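Local structure of beta-glucoside kinase (Listeria monocytogenes, 4HTL) at residues F9-T14 / G79-F84; G73-G78 / V101-D106; Q42-M47 / D85-K90; D106-L111 / L145-R150. The protein phosphorylates cellobiose with ATP to give cellobiose-6'-phosphate, as a sugar kinase of the ROK family, and may also regulate transcription of the cellobiose-PTS operon. All coordinates share one frame; numbering follows the deposited sequence.

Contact 1. Residues F9-T14 / G79-F84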
loop_
_atom_site.group_PDB
_atom_site.type_symbol
_atom_site.label_atom_id
_atom_site.label_comp_id
_atom_site.label_asym_id
_atom_site.label_seq_id
_atom_site.Cartn_x
_atom_site.Cartn_y
_atom_site.Cartn_z
ATOM N N PHE A 9 -20.665 -0.479 -19.733
ATOM C CA PHE A 9 -20.901 -1.776 -19.181
ATOM C C PHE A 9 -20.154 -1.966 -17.880
ATOM O O PHE A 9 -18.962 -1.730 -17.805
ATOM C CB PHE A 9 -20.446 -2.883 -20.142
ATOM C CG PHE A 9 -21.164 -2.879 -21.455
ATOM C CD1 PHE A 9 -22.417 -3.439 -21.551
ATOM C CD2 PHE A 9 -20.612 -2.271 -22.579
ATOM C CE1 PHE A 9 -23.115 -3.415 -22.746
ATOM C CE2 PHE A 9 -21.309 -2.239 -23.782
ATOM C CZ PHE A 9 -22.566 -2.806 -23.863
ATOM N N ASP A 10 -20.855 -2.501 -16.890
ATOM C CA ASP A 10 -20.247 -2.815 -15.609
ATOM C C ASP A 10 -20.520 -4.262 -15.288
ATOM O O ASP A 10 -21.666 -4.640 -14.960
ATOM C CB ASP A 10 -20.831 -1.922 -14.522
ATOM C CG ASP A 10 -20.263 -2.225 -13.143
ATOM O OD1 ASP A 10 -19.107 -2.745 -12.989
ATOM O OD2 ASP A 10 -20.981 -1.912 -12.209
ATOM N N ILE A 11 -19.465 -5.061 -15.385
ATOM C CA ILE A 11 -19.533 -6.501 -15.198
ATOM C C ILE A 11 -19.392 -6.837 -13.729
ATOM O O ILE A 11 -18.298 -6.700 -13.148
ATOM C CB ILE A 11 -18.424 -7.204 -16.000
ATOM C CG1 ILE A 11 -18.564 -6.869 -17.482
ATOM C CG2 ILE A 11 -18.517 -8.712 -15.784
ATOM C CD1 ILE A 11 -17.344 -7.194 -18.332
ATOM N N GLY A 12 -20.514 -7.212 -13.116
ATOM C CA GLY A 12 -20.588 -7.538 -11.686
ATOM C C GLY A 12 -20.484 -9.021 -11.411
ATOM O O GLY A 12 -20.250 -9.828 -12.328
ATOM N N GLY A 13 -20.624 -9.379 -10.136
ATOM C CA GLY A 13 -20.561 -10.779 -9.710
ATOM C C GLY A 13 -21.779 -11.567 -10.144
ATOM O O GLY A 13 -21.659 -12.727 -10.508
ATOM N N THR A 14 -22.950 -10.938 -10.121
ATOM C CA THR A 14 -24.178 -11.630 -10.513
ATOM C C THR A 14 -25.042 -10.914 -11.547
ATOM O O THR A 14 -26.014 -11.499 -12.045
ATOM C CB THR A 14 -25.057 -11.918 -9.284
ATOM O OG1 THR A 14 -25.452 -10.677 -8.680
ATOM C CG2 THR A 14 -24.299 -12.787 -8.268
ATOM N N GLY A 79 -10.703 -12.248 -13.437
ATOM C CA GLY A 79 -11.446 -12.402 -12.179
ATOM C C GLY A 79 -12.249 -13.696 -12.189
ATOM O O GLY A 79 -11.678 -14.763 -12.409
ATOM N N ALA A 80 -13.570 -13.606 -11.987
ATOM C CA ALA A 80 -14.443 -14.794 -11.993
ATOM C C ALA A 80 -14.688 -15.338 -13.400
ATOM O O ALA A 80 -15.169 -16.444 -13.540
ATOM C CB ALA A 80 -15.781 -14.480 -11.333
ATOM N N ILE A 81 -14.353 -14.552 -14.430
ATOM C CA ILE A 81 -14.727 -14.844 -15.809
ATOM C C ILE A 81 -13.543 -15.472 -16.534
ATOM O O ILE A 81 -12.725 -14.767 -17.137
ATOM C CB ILE A 81 -15.187 -13.547 -16.532
ATOM C CG1 ILE A 81 -16.194 -12.776 -15.665
ATOM C CG2 ILE A 81 -15.803 -13.838 -17.900
ATOM C CD1 ILE A 81 -16.447 -11.404 -16.193
ATOM N N ARG A 82 -13.447 -16.804 -16.469
ATOM C CA ARG A 82 -12.326 -17.525 -17.106
ATOM C C ARG A 82 -12.248 -17.226 -18.615
ATOM O O ARG A 82 -11.158 -17.197 -19.192
ATOM C CB ARG A 82 -12.424 -19.051 -16.893
ATOM C CG ARG A 82 -12.268 -19.548 -15.462
ATOM C CD ARG A 82 -10.806 -19.590 -15.006
ATOM N NE ARG A 82 -10.239 -18.249 -14.981
ATOM C CZ ARG A 82 -10.492 -17.328 -14.043
ATOM N NH1 ARG A 82 -11.282 -17.611 -13.002
ATOM N NH2 ARG A 82 -9.953 -16.107 -14.147
ATOM N N ARG A 83 -13.397 -16.997 -19.251
ATOM C CA ARG A 83 -13.431 -16.683 -20.682
ATOM C C ARG A 83 -12.619 -15.429 -21.054
ATOM O O ARG A 83 -12.162 -15.289 -22.196
ATOM C CB ARG A 83 -14.897 -16.564 -21.186
ATOM C CG ARG A 83 -15.096 -16.018 -22.610
ATOM C CD ARG A 83 -14.640 -16.961 -23.724
ATOM N NE ARG A 83 -14.830 -16.336 -25.038
ATOM C CZ ARG A 83 -13.952 -15.544 -25.663
ATOM N NH1 ARG A 83 -12.774 -15.247 -25.117
ATOM N NH2 ARG A 83 -14.252 -15.036 -26.855
ATOM N N PHE A 84 -12.445 -14.524 -20.095
ATOM C CA PHE A 84 -11.745 -13.286 -20.345
ATOM C C PHE A 84 -10.248 -13.360 -19.962
ATOM O O PHE A 84 -9.534 -12.375 -20.124
ATOM C CB PHE A 84 -12.432 -12.123 -19.602
ATOM C CG PHE A 84 -13.801 -11.737 -20.125
ATOM C CD1 PHE A 84 -14.351 -12.303 -21.274
ATOM C CD2 PHE A 84 -14.557 -10.787 -19.450
ATOM C CE1 PHE A 84 -15.609 -11.937 -21.734
ATOM C CE2 PHE A 84 -15.807 -10.404 -19.919
ATOM C CZ PHE A 84 -16.335 -10.984 -21.063
#
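With chi1 of -59° in Ile11 and -48° in Ile81, both isoleucines carry CG1 beside the backbone N and CG2 opposite it, and the Ile11 branches split between two partners. Its CG2 branch presses on the tip of Ile81, CG2 to CD1 being 3.4 Å, tighter than ordinary carbon contact. Its longer arm reaches the phenyl group of Phe84 at the edge, close to the ring plane, with Ile11 CD1 3.9 Å from Phe84 CE2. Ile81 covers one face of the same ring near the rim, its CG2 3.6 Å above the plane, so the ring is met on a face and at an edge. Ile11 closes strand 6-11, the central strand of a mixed five-stranded sheet in this actin-like ATPase fold; it and the loop Gly12-Thr14 that follows belong to a probable ATP-binding site. Ile43 and Met47 of helix 40-52 also pack on Ile11. Within residues 79-84, the Arg82 guanidinium grips one carbonyl end-on: NH2 lies 2.8 Å and NH1 2.9 Å from Gly79 O, which accepts both. Arg82 NE makes a salt bridge with Asp85.

Contact 2. Residues G73-G78 / V101-D106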
loop_
_atom_site.group_PDB
_atom_site.type_symbol
_atom_site.label_atom_id
_atom_site.label_comp_id
_atom_site.label_asym_id
_atom_site.label_seq_id
_atom_site.Cartn_x
_atom_site.Cartn_y
_atom_site.Cartn_z
ATOM N N GLY A 73 -6.211 -2.765 -23.592
ATOM C CA GLY A 73 -7.477 -3.485 -23.417
ATOM C C GLY A 73 -7.309 -4.970 -23.132
ATOM O O GLY A 73 -8.290 -5.715 -23.051
ATOM N N LEU A 74 -6.072 -5.420 -22.959
ATOM C CA LEU A 74 -5.846 -6.829 -22.665
ATOM C C LEU A 74 -6.155 -7.163 -21.223
ATOM O O LEU A 74 -5.522 -6.619 -20.306
ATOM C CB LEU A 74 -4.399 -7.225 -22.986
ATOM C CG LEU A 74 -3.998 -8.667 -22.679
ATOM C CD1 LEU A 74 -4.795 -9.623 -23.560
ATOM C CD2 LEU A 74 -2.500 -8.831 -22.896
ATOM N N ILE A 75 -7.109 -8.072 -21.028
ATOM C CA ILE A 75 -7.438 -8.647 -19.702
ATOM C C ILE A 75 -6.533 -9.839 -19.522
ATOM O O ILE A 75 -6.660 -10.831 -20.227
ATOM C CB ILE A 75 -8.905 -9.118 -19.600
ATOM C CG1 ILE A 75 -9.861 -7.956 -19.863
ATOM C CG2 ILE A 75 -9.216 -9.737 -18.221
ATOM C CD1 ILE A 75 -11.336 -8.338 -19.928
ATOM N N THR A 76 -5.584 -9.715 -18.604
ATOM C CA THR A 76 -4.625 -10.770 -18.369
ATOM C C THR A 76 -5.221 -11.863 -17.477
ATOM O O THR A 76 -4.903 -13.014 -17.631
ATOM C CB THR A 76 -3.333 -10.190 -17.784
ATOM O OG1 THR A 76 -3.624 -9.551 -16.545
ATOM C CG2 THR A 76 -2.773 -9.119 -18.745
HETATM N N MSE A 77 -6.100 -11.493 -16.555
HETATM C CA MSE A 77 -6.757 -12.444 -15.647
HETATM C C MSE A 77 -8.168 -11.916 -15.507
HETATM O O MSE A 77 -8.347 -10.780 -15.083
HETATM C CB MSE A 77 -6.043 -12.454 -14.280
HETATM C CG MSE A 77 -6.386 -13.616 -13.325
HETATM SE SE MSE A 77 -7.996 -13.490 -12.187
HETATM C CE MSE A 77 -7.765 -11.784 -11.295
ATOM N N GLY A 78 -9.167 -12.707 -15.854
ATOM C CA GLY A 78 -10.529 -12.178 -15.873
ATOM C C GLY A 78 -11.340 -12.174 -14.591
ATOM O O GLY A 78 -12.563 -12.068 -14.645
ATOM N N VAL A 101 -13.272 2.270 -27.913
ATOM C CA VAL A 101 -13.537 1.454 -26.727
ATOM C C VAL A 101 -12.480 1.745 -25.654
ATOM O O VAL A 101 -11.302 1.981 -25.960
ATOM C CB VAL A 101 -13.533 -0.061 -27.076
ATOM C CG1 VAL A 101 -13.816 -0.911 -25.830
ATOM C CG2 VAL A 101 -14.553 -0.348 -28.186
ATOM N N ALA A 102 -12.920 1.773 -24.404
ATOM C CA ALA A 102 -12.020 1.818 -23.272
ATOM C C ALA A 102 -12.452 0.773 -22.241
ATOM O O ALA A 102 -13.635 0.411 -22.116
ATOM C CB ALA A 102 -11.954 3.207 -22.660
ATOM N N ILE A 103 -11.460 0.283 -21.520
ATOM C CA ILE A 103 -11.686 -0.706 -20.489
ATOM C C ILE A 103 -10.782 -0.436 -19.272
ATOM O O ILE A 103 -9.611 -0.027 -19.419
ATOM C CB ILE A 103 -11.462 -2.101 -21.044
ATOM C CG1 ILE A 103 -11.797 -3.151 -19.993
ATOM C CG2 ILE A 103 -10.035 -2.246 -21.527
ATOM C CD1 ILE A 103 -12.058 -4.497 -20.599
ATOM N N GLU A 104 -11.338 -0.659 -18.071
ATOM C CA GLU A 104 -10.618 -0.465 -16.812
ATOM C C GLU A 104 -11.197 -1.494 -15.832
ATOM O O GLU A 104 -12.298 -2.004 -16.029
ATOM C CB GLU A 104 -10.783 0.980 -16.306
ATOM C CG GLU A 104 -10.139 1.343 -14.942
ATOM C CD GLU A 104 -8.669 1.070 -14.831
ATOM O OE1 GLU A 104 -7.884 1.975 -15.105
ATOM O OE2 GLU A 104 -8.297 -0.066 -14.438
ATOM N N ASN A 105 -10.448 -1.830 -14.797
ATOM C CA ASN A 105 -10.871 -2.749 -13.750
ATOM C C ASN A 105 -12.045 -2.206 -12.932
ATOM O O ASN A 105 -12.156 -0.986 -12.757
ATOM C CB ASN A 105 -9.641 -3.035 -12.879
ATOM C CG ASN A 105 -9.985 -3.535 -11.499
ATOM O OD1 ASN A 105 -10.164 -2.739 -10.573
ATOM N ND2 ASN A 105 -10.002 -4.868 -11.335
ATOM N N ASP A 106 -12.881 -3.099 -12.401
ATOM C CA ASP A 106 -14.118 -2.709 -11.727
ATOM C C ASP A 106 -13.931 -1.858 -10.467
ATOM O O ASP A 106 -14.653 -0.877 -10.265
ATOM C CB ASP A 106 -15.040 -3.903 -11.490
ATOM C CG ASP A 106 -14.451 -4.967 -10.614
ATOM O OD1 ASP A 106 -13.238 -5.014 -10.405
ATOM O OD2 ASP A 106 -15.240 -5.779 -10.119
#
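Ile103 reaches Gly73 and Ile75 by apolar contact alone, pointing from strand 101-105 to residues 73-78 and using both its branches. The short branch meets bare backbone: Ile103 CG2 lies 3.4 Å from Gly73 CA, an approach this close because Gly73 has no side chain to stand in the way. The long branch extends opposite the backbone N (chi1 -176°) and carries CD1 to Ile75, the two CD1 atoms of Ile75 and Ile103 being 4.0 Å apart. The two side chains are set roughly perpendicular, with Ile103 CD1 against the CG1-CD1 end of Ile75. Ile103 is modelled in two conformers, and these distances hold for one of them. Leu89 and Val68 touch both isoleucines.

Polar bonds lie off the interface, on the strand 101-105 side. Glu104 folds back on its own chain, and OE2 accepts the N-H of Asn105 at 2.8 Å, met on the anti side 17° out of the carboxylate plane. Its OE1 forms a salt bridge with Arg147. Asn105 is the N-cap of helix 106-117, OD1 accepting from Asn108 N in the conformer described, one of two.

No hydrogen bond crosses between the segments. The small three-stranded sheet containing strand 74-77 is therefore held here to the edge strand 101-105 of the large sheet by buried hydrocarbon, while hydrogen bonds and charge fix the strand-to-helix junction at Glu104 and Asn105.

Contact 3. Residues Q42-M47 / D85-K90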
loop_
_atom_site.group_PDB
_atom_site.type_symbol
_atom_site.label_atom_id
_atom_site.label_comp_id
_atom_site.label_asym_id
_atom_site.label_seq_id
_atom_site.Cartn_x
_atom_site.Cartn_y
_atom_site.Cartn_z
ATOM N N GLN A 42 -21.873 -15.358 -22.223
ATOM C CA GLN A 42 -23.159 -14.723 -21.982
ATOM C C GLN A 42 -22.971 -13.209 -21.894
ATOM O O GLN A 42 -23.750 -12.455 -22.439
ATOM C CB GLN A 42 -23.782 -15.257 -20.696
ATOM C CG GLN A 42 -25.233 -14.851 -20.498
ATOM C CD GLN A 42 -26.137 -15.350 -21.615
ATOM O OE1 GLN A 42 -25.914 -16.421 -22.178
ATOM N NE2 GLN A 42 -27.152 -14.566 -21.944
ATOM N N ILE A 43 -21.901 -12.767 -21.219
ATOM C CA ILE A 43 -21.663 -11.337 -21.115
ATOM C C ILE A 43 -21.460 -10.714 -22.492
ATOM O O ILE A 43 -22.016 -9.633 -22.778
ATOM C CB ILE A 43 -20.456 -10.986 -20.183
ATOM C CG1 ILE A 43 -20.791 -11.335 -18.720
ATOM C CG2 ILE A 43 -20.025 -9.532 -20.357
ATOM C CD1 ILE A 43 -19.588 -11.483 -17.828
ATOM N N LEU A 44 -20.691 -11.384 -23.359
ATOM C CA LEU A 44 -20.451 -10.847 -24.685
ATOM C C LEU A 44 -21.752 -10.788 -25.479
ATOM O O LEU A 44 -21.987 -9.842 -26.270
ATOM C CB LEU A 44 -19.399 -11.658 -25.408
ATOM C CG LEU A 44 -17.993 -11.621 -24.787
ATOM C CD1 LEU A 44 -17.132 -12.654 -25.479
ATOM C CD2 LEU A 44 -17.405 -10.224 -24.916
ATOM N N ALA A 45 -22.604 -11.778 -25.259
ATOM C CA ALA A 45 -23.902 -11.853 -25.965
ATOM C C ALA A 45 -24.810 -10.687 -25.530
ATOM O O ALA A 45 -25.364 -9.957 -26.368
ATOM C CB ALA A 45 -24.549 -13.177 -25.676
ATOM N N GLU A 46 -24.901 -10.478 -24.216
ATOM C CA GLU A 46 -25.661 -9.347 -23.670
ATOM C C GLU A 46 -25.129 -8.013 -24.193
ATOM O O GLU A 46 -25.909 -7.106 -24.531
ATOM C CB GLU A 46 -25.642 -9.355 -22.154
ATOM C CG GLU A 46 -26.249 -10.547 -21.450
ATOM C CD GLU A 46 -27.759 -10.567 -21.416
ATOM O OE1 GLU A 46 -28.408 -9.528 -21.756
ATOM O OE2 GLU A 46 -28.274 -11.637 -20.996
HETATM N N MSE A 47 -23.810 -7.877 -24.295
HETATM C CA MSE A 47 -23.241 -6.660 -24.872
HETATM C C MSE A 47 -23.684 -6.418 -26.310
HETATM O O MSE A 47 -24.095 -5.294 -26.673
HETATM C CB MSE A 47 -21.711 -6.699 -24.814
HETATM C CG MSE A 47 -21.192 -6.532 -23.431
HETATM SE SE MSE A 47 -19.287 -6.778 -23.313
HETATM C CE MSE A 47 -19.032 -6.039 -21.583
ATOM N N ASP A 85 -9.758 -14.497 -19.469
ATOM C CA ASP A 85 -8.294 -14.649 -19.254
ATOM C C ASP A 85 -7.530 -14.492 -20.575
ATOM O O ASP A 85 -7.835 -15.167 -21.569
ATOM C CB ASP A 85 -7.939 -16.030 -18.703
ATOM C CG ASP A 85 -8.430 -16.268 -17.297
ATOM O OD1 ASP A 85 -8.663 -15.305 -16.520
ATOM O OD2 ASP A 85 -8.556 -17.464 -16.955
ATOM N N ASN A 86 -6.516 -13.639 -20.574
ATOM C CA ASN A 86 -5.724 -13.383 -21.773
ATOM C C ASN A 86 -6.622 -13.048 -22.972
ATOM O O ASN A 86 -6.409 -13.571 -24.071
ATOM C CB ASN A 86 -4.807 -14.591 -22.094
ATOM C CG ASN A 86 -3.829 -14.281 -23.191
ATOM O OD1 ASN A 86 -3.358 -13.151 -23.305
ATOM N ND2 ASN A 86 -3.546 -15.264 -24.034
ATOM N N PHE A 87 -7.609 -12.168 -22.750
ATOM C CA PHE A 87 -8.574 -11.779 -23.780
ATOM C C PHE A 87 -8.550 -10.278 -23.971
ATOM O O PHE A 87 -8.756 -9.535 -23.007
ATOM C CB PHE A 87 -9.977 -12.197 -23.332
ATOM C CG PHE A 87 -11.068 -11.823 -24.281
ATOM C CD1 PHE A 87 -10.970 -12.115 -25.649
ATOM C CD2 PHE A 87 -12.232 -11.226 -23.809
ATOM C CE1 PHE A 87 -11.999 -11.779 -26.524
ATOM C CE2 PHE A 87 -13.264 -10.907 -24.684
ATOM C CZ PHE A 87 -13.144 -11.173 -26.038
ATOM N N ASN A 88 -8.316 -9.825 -25.196
ATOM C CA ASN A 88 -8.378 -8.409 -25.472
ATOM C C ASN A 88 -9.810 -7.999 -25.807
ATOM O O ASN A 88 -10.231 -7.985 -26.956
ATOM C CB ASN A 88 -7.394 -7.985 -26.535
ATOM C CG ASN A 88 -7.147 -6.498 -26.499
ATOM O OD1 ASN A 88 -8.104 -5.713 -26.438
ATOM N ND2 ASN A 88 -5.875 -6.102 -26.448
ATOM N N LEU A 89 -10.531 -7.620 -24.753
ATOM C CA LEU A 89 -11.938 -7.225 -24.861
ATOM C C LEU A 89 -12.070 -5.880 -25.593
ATOM O O LEU A 89 -13.044 -5.651 -26.316
ATOM C CB LEU A 89 -12.576 -7.169 -23.483
ATOM C CG LEU A 89 -14.033 -6.691 -23.434
ATOM C CD1 LEU A 89 -14.964 -7.527 -24.310
ATOM C CD2 LEU A 89 -14.503 -6.698 -21.977
ATOM N N LYS A 90 -11.086 -5.004 -25.448
ATOM C CA LYS A 90 -11.090 -3.730 -26.225
ATOM C C LYS A 90 -11.047 -4.023 -27.720
ATOM O O LYS A 90 -11.845 -3.476 -28.491
ATOM C CB LYS A 90 -9.921 -2.831 -25.821
ATOM C CG LYS A 90 -9.812 -1.489 -26.556
ATOM C CD LYS A 90 -8.641 -0.638 -26.064
ATOM C CE LYS A 90 -8.343 0.490 -27.069
ATOM N NZ LYS A 90 -7.224 1.330 -26.581
#
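Leu44 and Leu89 carry the apolar contact, their side chains running alongside but pointing oppositely, with Leu44 CD2 3.7 Å from Leu89 CD1. Leu89 gets there with CG opposite the backbone N (chi1 177°), which extends it from the start of helix 89-97 to the facing helix. The selenium of Met47, a selenomethionine, lies more loosely against the same methyl, SE to Leu89 CD1 being 4.5 Å.

An aromatic edge adds to this. The CD2 methyl of Leu44 sits near the plane of the Phe87 ring, 4.2 Å from Phe87 CE2. Leu89 N stands 4.1 Å above the plane of that ring, toward its rim. Arg83 makes a cation-pi contact with Phe87, and the rings of Phe84 and Trp92 also meet it.

No hydrogen bond crosses between the segments. At the start of helix 89-97, Asn88 OD1 caps Glu91 N, and Asn88 ND2 bonds Thr72 O, which ties the cap to the chain ahead of strand 74-77.

Asn86 and Phe87 both face Ile75, forming a G1 beta bulge just before helix 89-97. The whole joins helix 40-52 to the short strand 87-88 and that helix, within the actin-like ATPase fold of ROK kinases.

Contact 4. Residues D106-L111 / L145-R150. With EDO (1,2-ethanediol), chain B.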
loop_
_atom_site.group_PDB
_atom_site.type_symbol
_atom_site.label_atom_id
_atom_site.label_comp_id
_atom_site.label_asym_id
_atom_site.label_seq_id
_atom_site.Cartn_x
_atom_site.Cartn_y
_atom_site.Cartn_z
ATOM N N ASP A 106 -12.881 -3.099 -12.401
ATOM C CA ASP A 106 -14.118 -2.709 -11.727
ATOM C C ASP A 106 -13.931 -1.858 -10.467
ATOM O O ASP A 106 -14.653 -0.877 -10.265
ATOM C CB ASP A 106 -15.040 -3.903 -11.490
ATOM C CG ASP A 106 -14.451 -4.967 -10.614
ATOM O OD1 ASP A 106 -13.238 -5.014 -10.405
ATOM O OD2 ASP A 106 -15.240 -5.779 -10.119
ATOM N N ALA A 107 -12.973 -2.244 -9.626
ATOM C CA ALA A 107 -12.664 -1.472 -8.390
ATOM C C ALA A 107 -12.107 -0.087 -8.732
ATOM O O ALA A 107 -12.496 0.932 -8.139
ATOM C CB ALA A 107 -11.754 -2.240 -7.453
ATOM N N ASN A 108 -11.225 -0.055 -9.725
ATOM C CA ASN A 108 -10.691 1.186 -10.225
ATOM C C ASN A 108 -11.753 2.072 -10.781
ATOM O O ASN A 108 -11.741 3.255 -10.478
ATOM C CB ASN A 108 -9.602 0.976 -11.268
ATOM C CG ASN A 108 -8.318 0.335 -10.682
ATOM O OD1 ASN A 108 -8.147 0.255 -9.461
ATOM N ND2 ASN A 108 -7.431 -0.145 -11.577
ATOM N N CYS A 109 -12.711 1.519 -11.537
ATOM C CA CYS A 109 -13.804 2.334 -12.067
ATOM C C CYS A 109 -14.648 2.935 -10.924
ATOM O O CYS A 109 -14.971 4.112 -10.941
ATOM C CB CYS A 109 -14.684 1.520 -13.013
ATOM S SG CYS A 109 -13.940 1.238 -14.618
ATOM N N ALA A 110 -14.930 2.166 -9.891
ATOM C CA ALA A 110 -15.730 2.681 -8.797
ATOM C C ALA A 110 -14.966 3.784 -8.087
ATOM O O ALA A 110 -15.581 4.763 -7.647
ATOM C CB ALA A 110 -16.137 1.585 -7.798
ATOM N N LEU A 111 -13.642 3.665 -7.994
ATOM C CA LEU A 111 -12.873 4.749 -7.404
ATOM C C LEU A 111 -12.960 6.006 -8.299
ATOM O O LEU A 111 -13.103 7.100 -7.812
ATOM C CB LEU A 111 -11.435 4.349 -7.206
ATOM C CG LEU A 111 -10.545 5.401 -6.521
ATOM C CD1 LEU A 111 -9.454 4.742 -5.684
ATOM C CD2 LEU A 111 -9.920 6.344 -7.576
ATOM N N LEU A 145 -4.652 7.208 -10.233
ATOM C CA LEU A 145 -4.903 5.843 -9.909
ATOM C C LEU A 145 -3.565 5.055 -9.895
ATOM O O LEU A 145 -2.717 5.227 -10.778
ATOM C CB LEU A 145 -5.875 5.301 -10.963
ATOM C CG LEU A 145 -6.471 3.931 -10.913
ATOM C CD1 LEU A 145 -7.355 3.724 -9.685
ATOM C CD2 LEU A 145 -7.235 3.716 -12.225
ATOM N N VAL A 146 -3.426 4.187 -8.896
ATOM C CA VAL A 146 -2.287 3.296 -8.845
ATOM C C VAL A 146 -2.778 1.936 -9.323
ATOM O O VAL A 146 -3.491 1.241 -8.637
ATOM C CB VAL A 146 -1.677 3.201 -7.436
ATOM C CG1 VAL A 146 -0.596 2.108 -7.405
ATOM C CG2 VAL A 146 -1.172 4.568 -6.942
ATOM N N ARG A 147 -2.355 1.548 -10.511
ATOM C CA ARG A 147 -2.793 0.270 -11.113
ATOM C C ARG A 147 -1.803 -0.858 -10.876
ATOM O O ARG A 147 -2.167 -2.002 -10.971
ATOM C CB ARG A 147 -3.017 0.429 -12.600
ATOM C CG ARG A 147 -4.072 1.451 -12.956
ATOM C CD ARG A 147 -4.291 1.499 -14.444
ATOM N NE ARG A 147 -5.134 2.594 -14.866
ATOM C CZ ARG A 147 -4.715 3.852 -14.972
ATOM N NH1 ARG A 147 -3.457 4.173 -14.669
ATOM N NH2 ARG A 147 -5.535 4.777 -15.385
ATOM N N GLY A 148 -0.534 -0.484 -10.631
ATOM C CA GLY A 148 0.564 -1.384 -10.436
ATOM C C GLY A 148 1.322 -1.750 -11.719
ATOM O O GLY A 148 0.904 -1.435 -12.831
ATOM N N GLY A 149 2.468 -2.406 -11.552
ATOM C CA GLY A 149 3.323 -2.764 -12.675
ATOM C C GLY A 149 2.687 -3.738 -13.696
ATOM O O GLY A 149 3.077 -3.760 -14.882
ATOM N N ARG A 150 1.751 -4.552 -13.218
ATOM C CA ARG A 150 1.022 -5.481 -14.052
ATOM C C ARG A 150 -0.481 -5.305 -13.904
ATOM O O ARG A 150 -1.250 -6.213 -14.229
ATOM C CB ARG A 150 1.468 -6.923 -13.788
ATOM C CG ARG A 150 2.925 -7.245 -14.120
ATOM C CD ARG A 150 3.224 -8.688 -13.682
ATOM N NE ARG A 150 4.494 -9.189 -14.178
ATOM C CZ ARG A 150 5.686 -8.919 -13.625
ATOM N NH1 ARG A 150 5.807 -8.168 -12.527
ATOM N NH2 ARG A 150 6.773 -9.415 -14.163
HETATM C C1 EDO B . 4.376 -12.204 -17.071
HETATM O O1 EDO B . 3.574 -11.701 -15.989
HETATM C C2 EDO B . 5.504 -11.210 -17.368
HETATM O O2 EDO B . 6.621 -11.348 -16.451
HETATM O O HOH W 1 -6.070 0.808 -7.568
HETATM O O HOH W 2 -5.258 -2.038 -10.591
#
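Asn108 ND2, beside Leu145 and Arg147, donates to Glu104 OE2 and, at 3.0 Å, to a water that also lies within hydrogen-bonding distance of Arg147 O. At the other end of the amide, OD1 accepts from a different water at 2.9 Å, which donates to Val146 O as well and bridges helix to loop. Bonds at both ends fix the turn of the amide.

Leu145 lays both its methyls over one face of the Asn108 amide: CD1 is 3.6 Å from Asn108 OD1, and CD2 is 3.7 Å from Asn108 CB. A chi1 of -175° in Leu145, CG opposite the backbone N, aims the fork at the helix. Leu111 CD2 reaches the same CD1 of Leu145 at 4.2 Å. These contacts hold for one of two modelled Leu145 conformers. Arg147 adds its CG, 4.0 Å from Asn108 ND2.

At the far end, Arg150 NH2 holds O2 of a 1,2-ethanediol, most likely a crystallisation additive, at 3.0 Å and nearly straight (172°). Arg150 N bonds Asp237 of the second subunit, and Leu145 O bonds Asn142 of that subunit. Helix 106-117, which follows edge strand 101-105 of one sheet, thus packs on the end of strand 144-145, outermost in the other five-stranded sheet, and the loop that follows.

In the fold
From the N terminus, contact 1 closes the longest loop, bringing residues 79-84 back to the end of strand 6-11. Contact 3 opens inside that loop, at helix 40-52, and closes beyond it, so the two cross. Contact 2 starts at residue 73, before either has closed, and ends at 101-106, crossing both. These three crossing closures tie helix 40-52, the small three-stranded sheet and helix 89-97 to the large sheet of the first lobe. Contact 4 follows in series, sharing Asp106 with contact 2, and joins helix 106-117 to the edge strand 144-145 and following loop of the second large sheet, close to the other subunit.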